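Side-chain contacts in putative branched-chain amino acid ABC transporter, periplasmic branched-chain amino acid-binding protein (Pseudomonas protegens Pf-5, PDB 4RU0), which probably binds a small solute such as a branched-chain amino acid in the periplasm and delivers it to an ABC transporter: residues A[58-63]-A[298-303]; A[326-331]-A[378-383]; A[334-339]-A[363-368]; A[291-296]-A[396-401]. All coordinates share one frame; numbering follows the deposited sequence.

Interaction 1: residues A[58-63]-A[298-303]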
loop_
_atom_site.group_PDB
_atom_site.type_symbol
_atom_site.label_atom_id
_atom_site.label_comp_id
_atom_site.label_asym_id
_atom_site.label_seq_id
_atom_site.Cartn_x
_atom_site.Cartn_y
_atom_site.Cartn_z
ATOM N N ILE A 58 -7.566 2.358 -14.247
ATOM C CA ILE A 58 -8.345 2.282 -15.456
ATOM C C ILE A 58 -7.513 1.857 -16.668
ATOM O O ILE A 58 -7.909 0.960 -17.391
ATOM C CB ILE A 58 -9.063 3.617 -15.735
ATOM C CG1 ILE A 58 -10.121 3.881 -14.668
ATOM C CG2 ILE A 58 -9.730 3.594 -17.093
ATOM C CD1 ILE A 58 -10.510 5.332 -14.521
ATOM N N ASP A 59 -6.340 2.452 -16.849
ATOM C CA ASP A 59 -5.551 2.154 -18.028
ATOM C C ASP A 59 -5.136 0.709 -18.021
ATOM O O ASP A 59 -5.151 0.059 -19.051
ATOM C CB ASP A 59 -4.355 3.090 -18.177
ATOM C CG ASP A 59 -4.767 4.501 -18.478
ATOM O OD1 ASP A 59 -3.952 5.429 -18.328
ATOM O OD2 ASP A 59 -5.924 4.698 -18.866
ATOM N N TYR A 60 -4.762 0.193 -16.863
ATOM C CA TYR A 60 -4.401 -1.214 -16.789
ATOM C C TYR A 60 -5.587 -2.126 -17.102
ATOM O O TYR A 60 -5.415 -3.183 -17.702
ATOM C CB TYR A 60 -3.718 -1.590 -15.486
ATOM C CG TYR A 60 -3.230 -3.005 -15.502
ATOM C CD1 TYR A 60 -2.196 -3.388 -16.325
ATOM C CD2 TYR A 60 -3.821 -3.965 -14.723
ATOM C CE1 TYR A 60 -1.750 -4.691 -16.353
ATOM C CE2 TYR A 60 -3.385 -5.268 -14.752
ATOM C CZ TYR A 60 -2.347 -5.622 -15.570
ATOM O OH TYR A 60 -1.920 -6.917 -15.600
ATOM N N LEU A 61 -6.777 -1.731 -16.655
ATOM C CA LEU A 61 -7.982 -2.507 -16.939
ATOM C C LEU A 61 -8.312 -2.426 -18.429
ATOM O O LEU A 61 -8.711 -3.416 -19.047
ATOM C CB LEU A 61 -9.171 -2.014 -16.106
ATOM C CG LEU A 61 -9.139 -2.241 -14.591
ATOM C CD1 LEU A 61 -10.361 -1.620 -13.931
ATOM C CD2 LEU A 61 -9.050 -3.718 -14.259
ATOM N N ASN A 62 -8.144 -1.233 -18.991
ATOM C CA ASN A 62 -8.346 -1.015 -20.414
ATOM C C ASN A 62 -7.415 -1.904 -21.229
ATOM O O ASN A 62 -7.840 -2.579 -22.171
ATOM C CB ASN A 62 -8.116 0.458 -20.761
ATOM C CG ASN A 62 -9.198 1.019 -21.660
ATOM O OD1 ASN A 62 -9.754 0.311 -22.501
ATOM N ND2 ASN A 62 -9.508 2.298 -21.481
ATOM N N TYR A 63 -6.145 -1.901 -20.835
ATOM C CA TYR A 63 -5.107 -2.706 -21.465
ATOM C C TYR A 63 -5.456 -4.192 -21.482
ATOM O O TYR A 63 -5.346 -4.847 -22.514
ATOM C CB TYR A 63 -3.765 -2.487 -20.748
ATOM C CG TYR A 63 -2.689 -3.480 -21.124
ATOM C CD1 TYR A 63 -1.898 -3.285 -22.248
ATOM C CD2 TYR A 63 -2.462 -4.612 -20.350
ATOM C CE1 TYR A 63 -0.915 -4.195 -22.596
ATOM C CE2 TYR A 63 -1.484 -5.525 -20.692
ATOM C CZ TYR A 63 -0.714 -5.313 -21.813
ATOM O OH TYR A 63 0.259 -6.224 -22.149
ATOM N N PHE A 298 9.382 1.094 -16.756
ATOM C CA PHE A 298 9.201 -0.337 -16.547
ATOM C C PHE A 298 8.580 -0.949 -17.795
ATOM O O PHE A 298 8.029 -0.233 -18.632
ATOM C CB PHE A 298 8.332 -0.607 -15.322
ATOM C CG PHE A 298 8.923 -0.097 -14.039
ATOM C CD1 PHE A 298 9.840 -0.859 -13.333
ATOM C CD2 PHE A 298 8.565 1.145 -13.540
ATOM C CE1 PHE A 298 10.388 -0.390 -12.155
ATOM C CE2 PHE A 298 9.107 1.618 -12.359
ATOM C CZ PHE A 298 10.019 0.849 -11.665
ATOM N N GLU A 299 8.670 -2.270 -17.921
ATOM C CA GLU A 299 8.179 -2.950 -19.113
ATOM C C GLU A 299 6.700 -2.673 -19.366
ATOM O O GLU A 299 6.312 -2.322 -20.484
ATOM C CB GLU A 299 8.407 -4.457 -19.014
ATOM C CG GLU A 299 7.949 -5.210 -20.258
ATOM C CD GLU A 299 8.219 -6.698 -20.186
ATOM O OE1 GLU A 299 8.534 -7.199 -19.083
ATOM O OE2 GLU A 299 8.116 -7.367 -21.239
ATOM N N ILE A 300 5.884 -2.828 -18.323
ATOM C CA ILE A 300 4.441 -2.626 -18.434
ATOM C C ILE A 300 4.117 -1.196 -18.872
ATOM O O ILE A 300 3.191 -0.978 -19.653
ATOM C CB ILE A 300 3.715 -2.945 -17.094
ATOM C CG1 ILE A 300 2.200 -2.756 -17.228
ATOM C CG2 ILE A 300 4.260 -2.097 -15.953
ATOM C CD1 ILE A 300 1.538 -3.731 -18.185
ATOM N N HIS A 301 4.901 -0.234 -18.388
ATOM C CA HIS A 301 4.687 1.177 -18.696
ATOM C C HIS A 301 4.812 1.473 -20.185
ATOM O O HIS A 301 4.109 2.336 -20.717
ATOM C CB HIS A 301 5.676 2.046 -17.922
ATOM C CG HIS A 301 5.316 2.237 -16.482
ATOM N ND1 HIS A 301 4.679 3.368 -16.021
ATOM C CD2 HIS A 301 5.507 1.445 -15.402
ATOM C CE1 HIS A 301 4.490 3.266 -14.718
ATOM N NE2 HIS A 301 4.985 2.107 -14.317
ATOM N N LYS A 302 5.712 0.762 -20.854
ATOM C CA LYS A 302 5.933 0.993 -22.273
ATOM C C LYS A 302 4.823 0.369 -23.113
ATOM O O LYS A 302 4.474 0.895 -24.169
ATOM C CB LYS A 302 7.302 0.460 -22.690
ATOM C CG LYS A 302 8.443 1.370 -22.258
ATOM C CD LYS A 302 9.798 0.717 -22.444
ATOM C CE LYS A 302 10.917 1.738 -22.318
ATOM N NZ LYS A 302 10.839 2.515 -21.049
ATOM N N ARG A 303 4.261 -0.740 -22.640
ATOM C CA ARG A 303 3.091 -1.330 -23.289
ATOM C C ARG A 303 1.914 -0.368 -23.206
ATOM O O ARG A 303 1.125 -0.252 -24.142
ATOM C CB ARG A 303 2.712 -2.666 -22.652
ATOM C CG ARG A 303 3.822 -3.688 -22.604
ATOM C CD ARG A 303 3.318 -4.999 -22.028
ATOM N NE ARG A 303 4.410 -5.916 -21.724
ATOM C CZ ARG A 303 4.246 -7.123 -21.191
ATOM N NH1 ARG A 303 3.031 -7.564 -20.901
ATOM N NH2 ARG A 303 5.300 -7.891 -20.948
#

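Interaction 2: residues A[326-331]-A[378-383]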
loop_
_atom_site.group_PDB
_atom_site.type_symbol
_atom_site.label_atom_id
_atom_site.label_comp_id
_atom_site.label_asym_id
_atom_site.label_seq_id
_atom_site.Cartn_x
_atom_site.Cartn_y
_atom_site.Cartn_z
ATOM N N TYR A 326 1.681 7.783 -7.466
ATOM C CA TYR A 326 0.255 7.657 -7.439
ATOM C C TYR A 326 -0.267 6.843 -8.623
ATOM O O TYR A 326 -1.088 5.965 -8.450
ATOM C CB TYR A 326 -0.346 9.049 -7.451
ATOM C CG TYR A 326 -0.118 9.804 -6.176
ATOM C CD1 TYR A 326 -0.263 9.187 -4.963
ATOM C CD2 TYR A 326 0.236 11.135 -6.186
ATOM C CE1 TYR A 326 -0.062 9.868 -3.784
ATOM C CE2 TYR A 326 0.444 11.827 -5.011
ATOM C CZ TYR A 326 0.288 11.184 -3.810
ATOM O OH TYR A 326 0.474 11.852 -2.624
ATOM N N TYR A 327 0.248 7.101 -9.813
ATOM C CA TYR A 327 -0.164 6.363 -10.985
ATOM C C TYR A 327 0.211 4.908 -10.868
ATOM O O TYR A 327 -0.516 4.030 -11.283
ATOM C CB TYR A 327 0.425 6.978 -12.259
ATOM C CG TYR A 327 -0.038 6.306 -13.520
ATOM C CD1 TYR A 327 0.484 5.094 -13.902
ATOM C CD2 TYR A 327 -1.016 6.874 -14.309
ATOM C CE1 TYR A 327 0.053 4.469 -15.036
ATOM C CE2 TYR A 327 -1.456 6.256 -15.449
ATOM C CZ TYR A 327 -0.915 5.057 -15.810
ATOM O OH TYR A 327 -1.339 4.428 -16.942
ATOM N N ASN A 328 1.378 4.657 -10.319
ATOM C CA ASN A 328 1.906 3.303 -10.237
ATOM C C ASN A 328 1.226 2.476 -9.156
ATOM O O ASN A 328 1.172 1.250 -9.252
ATOM C CB ASN A 328 3.415 3.339 -10.003
ATOM C CG ASN A 328 4.173 3.894 -11.196
ATOM O OD1 ASN A 328 3.590 4.534 -12.074
ATOM N ND2 ASN A 328 5.478 3.649 -11.233
ATOM N N SER A 329 0.712 3.142 -8.128
ATOM C CA SER A 329 -0.063 2.446 -7.113
ATOM C C SER A 329 -1.354 1.949 -7.751
ATOM O O SER A 329 -1.832 0.864 -7.435
ATOM C CB SER A 329 -0.355 3.349 -5.911
ATOM O OG SER A 329 -1.202 4.426 -6.264
ATOM N N GLY A 330 -1.902 2.746 -8.663
ATOM C CA GLY A 330 -3.080 2.350 -9.410
ATOM C C GLY A 330 -2.808 1.106 -10.235
ATOM O O GLY A 330 -3.631 0.189 -10.287
ATOM N N LEU A 331 -1.643 1.073 -10.872
ATOM C CA LEU A 331 -1.240 -0.073 -11.681
ATOM C C LEU A 331 -1.099 -1.340 -10.843
ATOM O O LEU A 331 -1.533 -2.414 -11.248
ATOM C CB LEU A 331 0.078 0.223 -12.401
ATOM C CG LEU A 331 0.052 1.344 -13.440
ATOM C CD1 LEU A 331 1.441 1.587 -13.999
ATOM C CD2 LEU A 331 -0.923 1.008 -14.563
ATOM N N LEU A 378 8.264 -6.486 -13.224
ATOM C CA LEU A 378 9.458 -6.984 -12.539
ATOM C C LEU A 378 10.042 -5.992 -11.530
ATOM O O LEU A 378 10.254 -6.337 -10.364
ATOM C CB LEU A 378 10.527 -7.376 -13.555
ATOM C CG LEU A 378 11.655 -8.219 -12.963
ATOM C CD1 LEU A 378 11.089 -9.424 -12.221
ATOM C CD2 LEU A 378 12.626 -8.658 -14.045
ATOM N N GLY A 379 10.294 -4.760 -11.958
ATOM C CA GLY A 379 10.822 -3.766 -11.036
ATOM C C GLY A 379 9.763 -3.009 -10.248
ATOM O O GLY A 379 10.082 -2.283 -9.300
ATOM N N LEU A 380 8.501 -3.182 -10.635
ATOM C CA LEU A 380 7.415 -2.358 -10.115
ATOM C C LEU A 380 6.696 -2.995 -8.926
ATOM O O LEU A 380 6.318 -2.310 -7.975
ATOM C CB LEU A 380 6.414 -2.063 -11.235
ATOM C CG LEU A 380 5.290 -1.070 -10.947
ATOM C CD1 LEU A 380 5.838 0.211 -10.336
ATOM C CD2 LEU A 380 4.533 -0.769 -12.229
HETATM N N MSE A 381 6.512 -4.308 -8.986
HETATM C CA MSE A 381 5.783 -5.030 -7.952
HETATM C C MSE A 381 6.599 -6.213 -7.444
HETATM O O MSE A 381 7.291 -6.875 -8.214
HETATM C CB MSE A 381 4.435 -5.508 -8.491
HETATM C CG MSE A 381 3.637 -6.377 -7.528
HETATM SE SE MSE A 381 2.092 -7.193 -8.405
HETATM C CE MSE A 381 1.399 -5.583 -9.238
ATOM N N GLN A 382 6.520 -6.473 -6.143
ATOM C CA GLN A 382 7.252 -7.583 -5.543
ATOM C C GLN A 382 6.556 -8.920 -5.783
ATOM O O GLN A 382 5.455 -8.969 -6.333
ATOM C CB GLN A 382 7.422 -7.346 -4.041
ATOM C CG GLN A 382 6.117 -7.329 -3.267
ATOM C CD GLN A 382 6.275 -6.771 -1.866
ATOM O OE1 GLN A 382 6.514 -7.511 -0.911
ATOM N NE2 GLN A 382 6.138 -5.456 -1.737
ATOM N N ASN A 383 7.206 -10.003 -5.370
ATOM C CA ASN A 383 6.572 -11.315 -5.354
ATOM C C ASN A 383 5.425 -11.351 -4.349
ATOM O O ASN A 383 5.455 -10.656 -3.331
ATOM C CB ASN A 383 7.588 -12.413 -5.018
ATOM C CG ASN A 383 8.568 -12.677 -6.151
ATOM O OD1 ASN A 383 8.736 -11.853 -7.052
ATOM N ND2 ASN A 383 9.218 -13.836 -6.112
#

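Interaction 3: residues A[334-339]-A[363-368]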
loop_
_atom_site.group_PDB
_atom_site.type_symbol
_atom_site.label_atom_id
_atom_site.label_comp_id
_atom_site.label_asym_id
_atom_site.label_seq_id
_atom_site.Cartn_x
_atom_site.Cartn_y
_atom_site.Cartn_z
ATOM N N ALA A 334 -4.539 -2.529 -9.349
ATOM C CA ALA A 334 -5.370 -3.184 -10.349
ATOM C C ALA A 334 -4.841 -4.567 -10.713
ATOM O O ALA A 334 -5.615 -5.490 -10.957
ATOM C CB ALA A 334 -5.475 -2.318 -11.594
ATOM N N ALA A 335 -3.521 -4.708 -10.747
ATOM C CA ALA A 335 -2.900 -5.961 -11.153
ATOM C C ALA A 335 -3.148 -7.071 -10.134
ATOM O O ALA A 335 -3.333 -8.238 -10.500
ATOM C CB ALA A 335 -1.412 -5.766 -11.364
ATOM N N VAL A 336 -3.148 -6.699 -8.858
ATOM C CA VAL A 336 -3.356 -7.653 -7.775
ATOM C C VAL A 336 -4.725 -8.311 -7.902
ATOM O O VAL A 336 -4.851 -9.531 -7.815
ATOM C CB VAL A 336 -3.225 -6.973 -6.402
ATOM C CG1 VAL A 336 -3.747 -7.875 -5.294
ATOM C CG2 VAL A 336 -1.782 -6.603 -6.145
ATOM N N ALA A 337 -5.740 -7.490 -8.127
ATOM C CA ALA A 337 -7.091 -7.987 -8.307
ATOM C C ALA A 337 -7.183 -8.857 -9.558
ATOM O O ALA A 337 -7.769 -9.940 -9.525
ATOM C CB ALA A 337 -8.068 -6.828 -8.385
ATOM N N VAL A 338 -6.587 -8.383 -10.650
ATOM C CA VAL A 338 -6.583 -9.110 -11.921
ATOM C C VAL A 338 -5.950 -10.496 -11.787
ATOM O O VAL A 338 -6.499 -11.482 -12.279
ATOM C CB VAL A 338 -5.845 -8.312 -13.018
ATOM C CG1 VAL A 338 -5.548 -9.193 -14.219
ATOM C CG2 VAL A 338 -6.665 -7.105 -13.436
ATOM N N GLU A 339 -4.808 -10.574 -11.112
ATOM C CA GLU A 339 -4.147 -11.857 -10.892
ATOM C C GLU A 339 -4.951 -12.757 -9.957
ATOM O O GLU A 339 -4.958 -13.980 -10.112
ATOM C CB GLU A 339 -2.739 -11.649 -10.332
ATOM C CG GLU A 339 -1.769 -11.052 -11.334
ATOM C CD GLU A 339 -1.628 -11.901 -12.590
ATOM O OE1 GLU A 339 -1.817 -11.348 -13.696
ATOM O OE2 GLU A 339 -1.330 -13.111 -12.474
ATOM N N GLU A 363 -6.305 -15.934 -1.750
ATOM C CA GLU A 363 -5.593 -16.798 -0.810
ATOM C C GLU A 363 -4.670 -17.791 -1.520
ATOM O O GLU A 363 -3.851 -18.458 -0.884
ATOM C CB GLU A 363 -6.584 -17.544 0.089
ATOM C CG GLU A 363 -7.379 -16.618 1.009
ATOM C CD GLU A 363 -8.102 -17.343 2.131
ATOM O OE1 GLU A 363 -8.566 -18.479 1.916
ATOM O OE2 GLU A 363 -8.211 -16.765 3.237
ATOM N N HIS A 364 -4.789 -17.885 -2.839
ATOM C CA HIS A 364 -3.924 -18.780 -3.595
ATOM C C HIS A 364 -3.030 -18.021 -4.567
ATOM O O HIS A 364 -2.454 -18.608 -5.477
ATOM C CB HIS A 364 -4.757 -19.823 -4.341
ATOM C CG HIS A 364 -5.324 -20.879 -3.447
ATOM N ND1 HIS A 364 -6.442 -20.672 -2.668
ATOM C CD2 HIS A 364 -4.912 -22.141 -3.184
ATOM C CE1 HIS A 364 -6.700 -21.764 -1.974
ATOM N NE2 HIS A 364 -5.786 -22.672 -2.269
ATOM N N LEU A 365 -2.913 -16.713 -4.363
ATOM C CA LEU A 365 -2.014 -15.906 -5.170
ATOM C C LEU A 365 -0.586 -16.413 -5.046
ATOM O O LEU A 365 -0.090 -16.641 -3.945
ATOM C CB LEU A 365 -2.076 -14.439 -4.757
ATOM C CG LEU A 365 -2.980 -13.530 -5.585
ATOM C CD1 LEU A 365 -2.837 -12.089 -5.119
ATOM C CD2 LEU A 365 -2.645 -13.657 -7.056
ATOM N N ASN A 366 0.060 -16.605 -6.188
ATOM C CA ASN A 366 1.460 -17.002 -6.219
ATOM C C ASN A 366 2.150 -16.327 -7.391
ATOM O O ASN A 366 2.285 -16.902 -8.471
ATOM C CB ASN A 366 1.601 -18.521 -6.309
ATOM C CG ASN A 366 3.015 -18.996 -6.013
ATOM O OD1 ASN A 366 3.995 -18.341 -6.375
ATOM N ND2 ASN A 366 3.127 -20.143 -5.352
ATOM N N ILE A 367 2.571 -15.090 -7.163
ATOM C CA ILE A 367 3.252 -14.297 -8.175
ATOM C C ILE A 367 4.759 -14.518 -8.120
ATOM O O ILE A 367 5.412 -14.126 -7.152
ATOM C CB ILE A 367 2.957 -12.804 -7.996
ATOM C CG1 ILE A 367 1.444 -12.557 -7.930
ATOM C CG2 ILE A 367 3.591 -12.004 -9.110
ATOM C CD1 ILE A 367 0.719 -12.918 -9.193
ATOM N N ASP A 368 5.294 -15.152 -9.162
ATOM C CA ASP A 368 6.732 -15.407 -9.297
ATOM C C ASP A 368 7.450 -14.263 -9.992
ATOM O O ASP A 368 6.821 -13.340 -10.502
ATOM C CB ASP A 368 6.985 -16.694 -10.094
ATOM C CG ASP A 368 6.733 -17.944 -9.285
ATOM O OD1 ASP A 368 6.923 -17.901 -8.052
ATOM O OD2 ASP A 368 6.354 -18.970 -9.884
#

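Interaction 4: residues A[291-296]-A[396-401]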
loop_
_atom_site.group_PDB
_atom_site.type_symbol
_atom_site.label_atom_id
_atom_site.label_comp_id
_atom_site.label_asym_id
_atom_site.label_seq_id
_atom_site.Cartn_x
_atom_site.Cartn_y
_atom_site.Cartn_z
ATOM N N PRO A 291 6.265 0.414 -2.014
ATOM C CA PRO A 291 5.960 -0.897 -2.583
ATOM C C PRO A 291 5.652 -0.790 -4.075
ATOM O O PRO A 291 5.461 -1.808 -4.741
ATOM C CB PRO A 291 4.729 -1.334 -1.793
ATOM C CG PRO A 291 4.009 -0.053 -1.552
ATOM C CD PRO A 291 5.068 1.038 -1.428
ATOM N N TYR A 292 5.570 0.434 -4.568
ATOM C CA TYR A 292 5.362 0.698 -5.982
ATOM C C TYR A 292 6.130 1.929 -6.472
ATOM O O TYR A 292 5.553 2.989 -6.628
ATOM C CB TYR A 292 3.873 0.828 -6.300
ATOM C CG TYR A 292 3.022 1.331 -5.162
ATOM C CD1 TYR A 292 3.090 2.640 -4.760
ATOM C CD2 TYR A 292 2.142 0.496 -4.504
ATOM C CE1 TYR A 292 2.315 3.112 -3.738
ATOM C CE2 TYR A 292 1.371 0.958 -3.475
ATOM C CZ TYR A 292 1.463 2.271 -3.095
ATOM O OH TYR A 292 0.704 2.753 -2.068
ATOM N N PRO A 293 7.423 1.776 -6.710
ATOM C CA PRO A 293 8.333 2.883 -7.040
ATOM C C PRO A 293 7.896 3.712 -8.247
ATOM O O PRO A 293 7.369 3.172 -9.224
ATOM C CB PRO A 293 9.656 2.171 -7.343
ATOM C CG PRO A 293 9.271 0.773 -7.694
ATOM C CD PRO A 293 8.089 0.468 -6.820
ATOM N N ALA A 294 8.114 5.020 -8.164
ATOM C CA ALA A 294 7.891 5.905 -9.300
ATOM C C ALA A 294 8.784 5.504 -10.472
ATOM O O ALA A 294 9.855 4.928 -10.279
ATOM C CB ALA A 294 8.147 7.353 -8.908
ATOM N N GLY A 295 8.334 5.807 -11.685
ATOM C CA GLY A 295 9.089 5.490 -12.884
ATOM C C GLY A 295 8.176 5.106 -14.027
ATOM O O GLY A 295 7.204 4.374 -13.837
ATOM N N SER A 296 8.484 5.603 -15.220
ATOM C CA SER A 296 7.676 5.312 -16.399
ATOM C C SER A 296 8.466 4.491 -17.408
ATOM O O SER A 296 8.156 4.483 -18.602
ATOM C CB SER A 296 7.185 6.608 -17.043
ATOM O OG SER A 296 8.272 7.463 -17.353
ATOM N N ALA A 396 7.694 -6.639 1.470
ATOM C CA ALA A 396 8.925 -5.993 1.023
ATOM C C ALA A 396 8.676 -4.565 0.553
ATOM O O ALA A 396 7.542 -4.183 0.271
ATOM C CB ALA A 396 9.582 -6.801 -0.081
ATOM N N ALA A 397 9.745 -3.780 0.475
ATOM C CA ALA A 397 9.668 -2.416 -0.040
ATOM C C ALA A 397 10.997 -2.007 -0.650
ATOM O O ALA A 397 12.026 -2.617 -0.374
ATOM C CB ALA A 397 9.277 -1.447 1.060
ATOM N N ARG A 398 10.966 -0.969 -1.476
ATOM C CA ARG A 398 12.183 -0.406 -2.042
ATOM C C ARG A 398 12.400 1.002 -1.512
ATOM O O ARG A 398 11.446 1.695 -1.162
ATOM C CB ARG A 398 12.116 -0.393 -3.570
ATOM C CG ARG A 398 12.065 -1.773 -4.196
ATOM C CD ARG A 398 11.898 -1.694 -5.703
ATOM N NE ARG A 398 13.043 -1.073 -6.361
ATOM C CZ ARG A 398 14.048 -1.748 -6.909
ATOM N NH1 ARG A 398 14.053 -3.073 -6.877
ATOM N NH2 ARG A 398 15.050 -1.100 -7.489
ATOM N N VAL A 399 13.659 1.417 -1.446
ATOM C CA VAL A 399 13.993 2.764 -1.009
ATOM C C VAL A 399 14.263 3.649 -2.220
ATOM O O VAL A 399 14.967 3.250 -3.143
ATOM C CB VAL A 399 15.219 2.764 -0.083
ATOM C CG1 VAL A 399 15.498 4.170 0.443
ATOM C CG2 VAL A 399 15.017 1.776 1.061
ATOM N N GLN A 400 13.685 4.842 -2.227
ATOM C CA GLN A 400 13.966 5.795 -3.287
ATOM C C GLN A 400 14.344 7.147 -2.696
ATOM O O GLN A 400 13.877 7.509 -1.612
ATOM C CB GLN A 400 12.768 5.933 -4.229
ATOM C CG GLN A 400 11.508 6.432 -3.568
ATOM C CD GLN A 400 10.333 6.432 -4.514
ATOM O OE1 GLN A 400 10.279 5.632 -5.447
ATOM N NE2 GLN A 400 9.382 7.333 -4.284
ATOM N N GLN A 401 15.195 7.882 -3.413
ATOM C CA GLN A 401 15.753 9.137 -2.913
ATOM C C GLN A 401 15.317 10.340 -3.748
ATOM O O GLN A 401 15.297 10.281 -4.981
ATOM C CB GLN A 401 17.282 9.047 -2.874
ATOM C CG GLN A 401 17.980 10.303 -2.380
ATOM C CD GLN A 401 19.412 10.033 -1.956
ATOM O OE1 GLN A 401 20.136 9.288 -2.617
ATOM N NE2 GLN A 401 19.820 10.620 -0.837
#

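Interaction 1: residues A[58-63]-A[298-303]
The helical segments carrying Y60 and Y63 on one side and I300 and R303 on the other run at 73° to each other, with axes 11.5 Å apart at closest approach, a gap wide enough to need long side chains. I300 supplies the apolar half. Its CG1 branch lies anti to the backbone N (chi1 -179°), which sends CD1 out to the edge of the Y60 ring, 3.9 Å from Y60 CE1; the same methyl comes more loosely to Y63. The arm of R303, extended from CG to NE, runs obliquely to Y63, with R303 CB near Y63 CE1 and R303 CD 3.3 Å from Y63 OH; the ring and guanidinium planes are 41° apart. The Y63 hydroxyl takes a weak bond from the guanidinium edge, with R303 NH1 3.3 Å from Y63 OH. The stronger grip is on R303 NH2, which forms a salt bridge at 2.9 Å to E299 OE2, one turn back on its own helix, and also donates to the carbonyl of D374. With R303 cut back to alanine, the E299 carboxylate would probably lose its charged mate, and the D374 carbonyl and Y63 hydroxyl a donor. The contact joins helix 47-67 to helix 299-309, consistent with the helices flanking the sheets of a leucine-binding-family periplasmic protein.

Interaction 2: residues A[326-331]-A[378-383]
N328, on helix 325-348, meets L380, in the loop between helix 369-375 and strand 384-385, and its side chain can be followed outward from the backbone. CB already points at the loop and lies 4.0 Å from L380 CD1. CG stands anti to the carbonyl carbon (chi1 -67°), which carries the amide along the same methyl, with CG at 4.1 Å from L380 CD1. At the tip, N328 ND2 makes the nearest approach of the pair, 3.6 Å to L380 CD1, a packing contact and not a bond. The hydrogen bonds of that nitrogen go elsewhere: it donates to the backbone carbonyls of P293 and G295, while OD1 packs against the imidazole of H301. L380 reaches in with CG anti to its backbone N (chi1 -173°) and crosses the asparagine at about a right angle. Its two methyls are divided between unlike neighbours, CD1 serving the asparagine and CD2 approaching L331 CD1 at 4.3 Å. Leucine suits this position because its fork can face an amide and an aliphatic chain at once, and asparagine suits the helix because a short amide can hold two loop carbonyls. The chemistry implies a division of labour: L380 covers part of a buried amide, and the NH2 half of that amide is satisfied by the P293 and G295 carbonyls, from a third part of the chain.

Interaction 3: residues A[334-339]-A[363-368]
E339 OE1 is held by two arginines, with salt bridges to R342 NH1 on the same helix and to R371 NH2 of helix 369-375, while the aliphatic part of the same side chain packs on L365 and I367. Its CG stands anti to the carbonyl carbon (chi1 -70°), beside the isoleucine tip, with 3.8 Å from E339 CG to I367 CD1; the bend at chi2 (-58°) then turns the carboxylate. The methyl meets CB, CG and OE2 of the glutamate, the two side chains crossing at a slant, and its 3.9 Å approach from I367 CD1 to E339 OE2 is only packing. L365 works nearer the backbone: its CD2 touches E339 CB at 3.8 Å and the carbonyl carbon of the same residue at an equal distance. The other branch, CD1, turns to V336 CG1 at 4.3 Å, one turn earlier on the helix, where valine offers a small apolar branch to the leucine methyl. Backbone hydrogen bonds of L365 with L386 and I367 with L384 join this segment to the chain at strand 384-385. Chemically, E339 is two-faced: its methylenes complete a hydrophobic patch between helix and strand, and its buried charge is probably tolerated because the guanidinium groups of R342 and R371 pair with it.

Interaction 4: residues A[291-296]-A[396-401]
P293 and A294 pack most closely on Q400, while the P293–R398 side of the contact is more open. On the close side Q400 OE1 lies 3.5 Å from A294 N and 3.7 Å from P293 CA, so the amide oxygen sits against the backbone where the two loop residues join. No hydrogen bond is made across the contact. Q400 CG is placed between its own backbone N and carbonyl carbon (chi1 61°), and from there the chain runs out extended, which brings the amide up to the loop. On the looser side P293 CG approaches R398 CD at 4.1 Å, the pyrrolidine and the arginine arm meeting at a slant. R398 is only partly buried, and its chain bends at chi3; its guanidinium makes a cation-pi contact with W413. R398 and Q400, two apart on strand 396-402, both point to the loop, so that P293 lies between an amide and a methylene. Proline suits this site, being rigid and needing no partner for a backbone N-H. The loop leaves strand 287-290, to which R398 and Q400 are also joined by backbone hydrogen bonds with T290 and A288. Since the two segments share no hydrogen bond, their contact is one of packing, and the position of the strand is probably set by its bonds with T290 and A288.

Overall arrangement
From the N terminus, helix 47-67 waits through more than two hundred residues until 298-303 closes interaction 1. Before that closure the chain has passed through 291-296, which opens interaction 4, so interactions 1 and 4 cross. Segment 326-331 then opens interaction 2, and inside its loop 334-339 and 363-368 close interaction 3. Interaction 2 closes at 378-383, and interaction 4 last, at 396-401, enclosing both. Interactions 1, 2 and 4 touch one another. Interaction 1 joins helices 47-67 and 299-309; interactions 2 and 3 join helix 325-348 to the loop after helix 369-375 and to the segment of strand 366-367; interaction 4 joins the loop after strand 287-290 to strand 396-402 of the mixed sheet.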